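Local atomic coordinates of aldehyde dehydrogenase (Listeria monocytogenes, PDB entry 3K9D), a protein that probably oxidises aldehydes with NAD or NADP as electron acceptor. Residues A[334-337]-A[338-341]; A[235-238]-A[239-243]. All blocks are in the same frame, centred on the assembly; numbering follows the deposited sequence.

Interaction 1: residues A[334-337]-A[338-341]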
loop_
_atom_site.group_PDB
_atom_site.type_symbol
_atom_site.label_atom_id
_atom_site.label_comp_id
_atom_site.label_asym_id
_atom_site.label_seq_id
_atom_site.Cartn_x
_atom_site.Cartn_y
_atom_site.Cartn_z
ATOM N N ALA A 334 16.047 3.153 -24.733
ATOM C CA ALA A 334 14.714 3.534 -25.237
ATOM C C ALA A 334 14.620 3.450 -26.768
ATOM O O ALA A 334 13.563 3.122 -27.317
ATOM C CB ALA A 334 14.338 4.934 -24.750
ATOM N N LYS A 335 15.751 3.723 -27.422
ATOM C CA LYS A 335 15.922 3.700 -28.880
ATOM C C LYS A 335 16.221 2.288 -29.410
ATOM O O LYS A 335 16.491 2.113 -30.607
ATOM C CB LYS A 335 17.093 4.607 -29.299
ATOM C CG LYS A 335 17.342 5.876 -28.470
ATOM C CD LYS A 335 18.495 5.695 -27.473
ATOM C CE LYS A 335 18.027 5.804 -26.020
ATOM N NZ LYS A 335 17.626 7.204 -25.660
ATOM N N ILE A 336 16.205 1.300 -28.518
ATOM C CA ILE A 336 16.490 -0.102 -28.861
ATOM C C ILE A 336 15.236 -0.960 -28.568
ATOM O O ILE A 336 15.041 -1.436 -27.447
ATOM C CB ILE A 336 17.788 -0.613 -28.150
ATOM C CG1 ILE A 336 19.047 -0.093 -28.862
ATOM C CG2 ILE A 336 17.896 -2.118 -28.181
ATOM C CD1 ILE A 336 19.558 1.253 -28.413
ATOM N N PRO A 337 14.358 -1.126 -29.579
ATOM C CA PRO A 337 13.079 -1.852 -29.428
ATOM C C PRO A 337 13.157 -3.292 -28.864
ATOM O O PRO A 337 12.258 -3.697 -28.125
ATOM C CB PRO A 337 12.503 -1.852 -30.852
ATOM C CG PRO A 337 13.662 -1.575 -31.747
ATOM C CD PRO A 337 14.507 -0.609 -30.952
ATOM N N TYR A 338 14.214 -4.038 -29.176
ATOM C CA TYR A 338 14.364 -5.416 -28.643
ATOM C C TYR A 338 14.656 -5.503 -27.141
ATOM O O TYR A 338 14.374 -6.530 -26.501
ATOM C CB TYR A 338 15.406 -6.212 -29.442
ATOM C CG TYR A 338 14.980 -6.421 -30.867
ATOM C CD1 TYR A 338 13.784 -7.083 -31.161
ATOM C CD2 TYR A 338 15.750 -5.943 -31.924
ATOM C CE1 TYR A 338 13.370 -7.264 -32.477
ATOM C CE2 TYR A 338 15.335 -6.110 -33.241
ATOM C CZ TYR A 338 14.148 -6.782 -33.506
ATOM O OH TYR A 338 13.730 -6.965 -34.809
ATOM N N SER A 339 15.200 -4.421 -26.582
ATOM C CA SER A 339 15.479 -4.329 -25.152
ATOM C C SER A 339 14.249 -3.922 -24.340
ATOM O O SER A 339 14.352 -3.683 -23.135
ATOM C CB SER A 339 16.624 -3.341 -24.890
ATOM O OG SER A 339 16.200 -1.991 -25.076
ATOM N N ARG A 340 13.089 -3.868 -24.997
ATOM C CA ARG A 340 11.842 -3.381 -24.397
ATOM C C ARG A 340 10.683 -4.377 -24.544
ATOM O O ARG A 340 10.809 -5.415 -25.209
ATOM C CB ARG A 340 11.468 -2.018 -25.002
ATOM C CG ARG A 340 12.573 -0.940 -24.868
ATOM C CD ARG A 340 12.171 0.389 -25.479
ATOM N NE ARG A 340 10.828 0.800 -25.064
ATOM C CZ ARG A 340 10.181 1.858 -25.553
ATOM N NH1 ARG A 340 8.964 2.161 -25.113
ATOM N NH2 ARG A 340 10.748 2.618 -26.480
ATOM N N GLU A 341 9.556 -4.065 -23.911
ATOM C CA GLU A 341 8.448 -4.999 -23.819
ATOM C C GLU A 341 7.749 -5.153 -25.171
ATOM O O GLU A 341 7.241 -4.186 -25.741
ATOM C CB GLU A 341 7.486 -4.573 -22.711
ATOM C CG GLU A 341 6.226 -5.419 -22.591
ATOM C CD GLU A 341 5.167 -4.715 -21.777
ATOM O OE1 GLU A 341 4.668 -3.659 -22.228
ATOM O OE2 GLU A 341 4.843 -5.206 -20.684
#

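Interaction 2: residues A[235-238]-A[239-243]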
loop_
_atom_site.group_PDB
_atom_site.type_symbol
_atom_site.label_atom_id
_atom_site.label_comp_id
_atom_site.label_asym_id
_atom_site.label_seq_id
_atom_site.Cartn_x
_atom_site.Cartn_y
_atom_site.Cartn_z
ATOM N N ALA A 235 14.809 -25.841 -21.012
ATOM C CA ALA A 235 14.848 -24.373 -20.934
ATOM C C ALA A 235 14.219 -23.758 -22.177
ATOM O O ALA A 235 13.421 -22.838 -22.065
ATOM C CB ALA A 235 16.275 -23.840 -20.733
ATOM N N VAL A 236 14.554 -24.301 -23.347
ATOM C CA VAL A 236 13.953 -23.882 -24.599
ATOM C C VAL A 236 12.437 -24.127 -24.622
ATOM O O VAL A 236 11.684 -23.241 -25.006
ATOM C CB VAL A 236 14.673 -24.517 -25.833
ATOM C CG1 VAL A 236 13.958 -24.168 -27.111
ATOM C CG2 VAL A 236 16.129 -24.026 -25.914
ATOM N N LYS A 237 12.000 -25.313 -24.188
ATOM C CA LYS A 237 10.567 -25.681 -24.166
ATOM C C LYS A 237 9.775 -24.739 -23.259
ATOM O O LYS A 237 8.700 -24.287 -23.623
ATOM C CB LYS A 237 10.395 -27.131 -23.698
ATOM C CG LYS A 237 8.966 -27.635 -23.594
ATOM C CD LYS A 237 8.910 -28.902 -22.748
ATOM C CE LYS A 237 7.469 -29.353 -22.527
ATOM N NZ LYS A 237 6.718 -28.443 -21.594
ATOM N N HIS A 238 10.329 -24.439 -22.088
ATOM C CA HIS A 238 9.701 -23.496 -21.156
ATOM C C HIS A 238 9.551 -22.088 -21.751
ATOM O O HIS A 238 8.478 -21.508 -21.694
ATOM C CB HIS A 238 10.449 -23.462 -19.828
ATOM C CG HIS A 238 10.204 -24.661 -18.960
ATOM N ND1 HIS A 238 10.988 -24.959 -17.865
ATOM C CD2 HIS A 238 9.254 -25.628 -19.014
ATOM C CE1 HIS A 238 10.541 -26.061 -17.292
ATOM N NE2 HIS A 238 9.489 -26.485 -17.967
ATOM N N ILE A 239 10.617 -21.572 -22.345
ATOM C CA ILE A 239 10.625 -20.226 -22.931
ATOM C C ILE A 239 9.616 -20.164 -24.084
ATOM O O ILE A 239 8.887 -19.188 -24.226
ATOM C CB ILE A 239 12.053 -19.828 -23.408
ATOM C CG1 ILE A 239 12.995 -19.696 -22.201
ATOM C CG2 ILE A 239 12.038 -18.528 -24.228
ATOM C CD1 ILE A 239 14.462 -19.519 -22.543
ATOM N N LEU A 240 9.572 -21.222 -24.894
ATOM C CA LEU A 240 8.605 -21.308 -25.983
ATOM C C LEU A 240 7.181 -21.476 -25.471
ATOM O O LEU A 240 6.284 -20.844 -26.008
ATOM C CB LEU A 240 8.968 -22.412 -26.991
ATOM C CG LEU A 240 10.318 -22.216 -27.691
ATOM C CD1 LEU A 240 10.554 -23.356 -28.656
ATOM C CD2 LEU A 240 10.365 -20.881 -28.429
ATOM N N ASP A 241 6.991 -22.295 -24.428
ATOM C CA ASP A 241 5.656 -22.517 -23.811
ATOM C C ASP A 241 5.025 -21.207 -23.365
ATOM O O ASP A 241 3.824 -20.987 -23.548
ATOM C CB ASP A 241 5.731 -23.455 -22.589
ATOM C CG ASP A 241 5.804 -24.937 -22.963
ATOM O OD1 ASP A 241 5.571 -25.288 -24.137
ATOM O OD2 ASP A 241 6.104 -25.756 -22.069
ATOM N N SER A 242 5.857 -20.353 -22.768
ATOM C CA SER A 242 5.434 -19.055 -22.241
ATOM C C SER A 242 5.338 -17.967 -23.309
ATOM O O SER A 242 4.338 -17.257 -23.401
ATOM C CB SER A 242 6.391 -18.644 -21.118
ATOM O OG SER A 242 6.584 -17.250 -21.058
ATOM N N LYS A 243 6.377 -17.852 -24.124
ATOM C CA LYS A 243 6.479 -16.759 -25.074
ATOM C C LYS A 243 5.449 -16.846 -26.209
ATOM O O LYS A 243 4.992 -15.811 -26.702
ATOM C CB LYS A 243 7.933 -16.634 -25.589
ATOM C CG LYS A 243 8.217 -15.444 -26.446
ATOM C CD LYS A 243 7.912 -14.185 -25.691
ATOM C CE LYS A 243 8.204 -13.010 -26.537
ATOM N NZ LYS A 243 7.914 -11.697 -25.885
#

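Interaction 1: residues A[334-337]-A[338-341]
Tyr338 and Pro337 begin a short 3-10 turn in the loop between strands 324-328 and 346-352. With CG anti to the carbonyl carbon (chi1 -64°), the Tyr338 ring points to helix 281-291, where it packs on Leu287 and Ile291 and its OH bonds to the carbonyl oxygen of Ala284.

Ser339 comes next and grips Ile336 O twice. Ser339 N donates to Ile336 O over 3.1 Å. The hydroxyl Ser339 OG donates to the same Ile336 O over 2.7 Å, in the carbonyl plane and on a lone pair. The hydroxyl can reach back because OG sits between the backbone N and the carbonyl carbon (chi1 73°). Ile336 CG2 lies beside this bond, 3.5 Å from Ser339 OG. The hydroxyl is also hydrogen-bonded to Gly333 N, just before the segment.

Arg340 closes the turn. Arg340 N bonds to Pro337 O at 3.2 Å. The side chain runs back over the turn, with Arg340 CG 3.6 Å from Ile336 O. A bend at chi3 brings the guanidinium to Ala334. There Arg340 NH2 donates to Ala334 O over 3.0 Å, on a lone pair in the carbonyl plane. The oxygen sits at the guanidinium edge, slightly out of its plane. NH2 also bonds to Gly296 O, while NE forms a salt bridge with Glu369.

Three carbonyl oxygens of 334-337 thus accept bonds from two consecutive residues. The turn is tied by side chains as well as backbone, and the outside partners of Arg340 probably hold its guanidinium in a fixed orientation.

Interaction 2: residues A[235-238]-A[239-243]
Val236 and Leu240 lie side by side one helical turn apart, pointing the same way, with Val236 CG1 3.8 Å from Leu240 CD1. This is the tightly packed part of the contact. Ile239 belongs to it too, with Ile239 CG1 3.2 Å from Ala235 O. All three side chains press on Phe271 of helix 261-273, and Ile239 also meets Ala224 and Ile226 of strand 223-226. Helix 232-243 is the helix of a beta-alpha-beta unit, between the parallel strands 223-226 and 256-260. The backbone here makes regular helical i to i+4 bonds. Leu240 N bonds to Val236 O at 2.9 Å, and Asp241 N bonds to Lys237 O at 2.7 Å.

The other part is polar. Lys237 is partly exposed there, while His238 and Asp241 are buried. The Lys237 chain is extended as far as CE, then bends at chi4 (-71°) to turn NZ toward Asp241. The two side chains cross at a slant. Lys237 NZ forms a salt bridge with Asp241 OD2 at 2.8 Å, on the syn lone pair, the side of the other oxygen.

This polar part faces the second subunit, whose Leu452 packs on Asp241. Lys237 NZ makes further salt bridges with Glu451 and Glu453 of the second subunit, and His238 NE2 is hydrogen-bonded to that same Glu451.

One lysine amine therefore serves three carboxylates, one from its own helix and two from the partner chain. Their negative charge would probably favour the protonated amine, and the pairing within the helix becomes part of the dimer interface.

In the fold
Interaction 2 comes first along the chain, on helix 232-243, and interaction 1 follows about ninety residues later, in the loop between strands 324-328 and 346-352. Their centres are 21 Å apart. Their nearest atoms are about 7 Å apart, so they do not touch. Both belong to the part of the chain built round the parallel seven-stranded sheet. The helix of interaction 2 leads to strand 256-260, and strand 346-352 lies next to it. Lys342, just after interaction 1, accepts a weak bond through its O from Lys243 NZ. Within this region interaction 2 contributes to the dimer contact, whereas interaction 1 shapes a connection between neighbouring strands inside its own subunit.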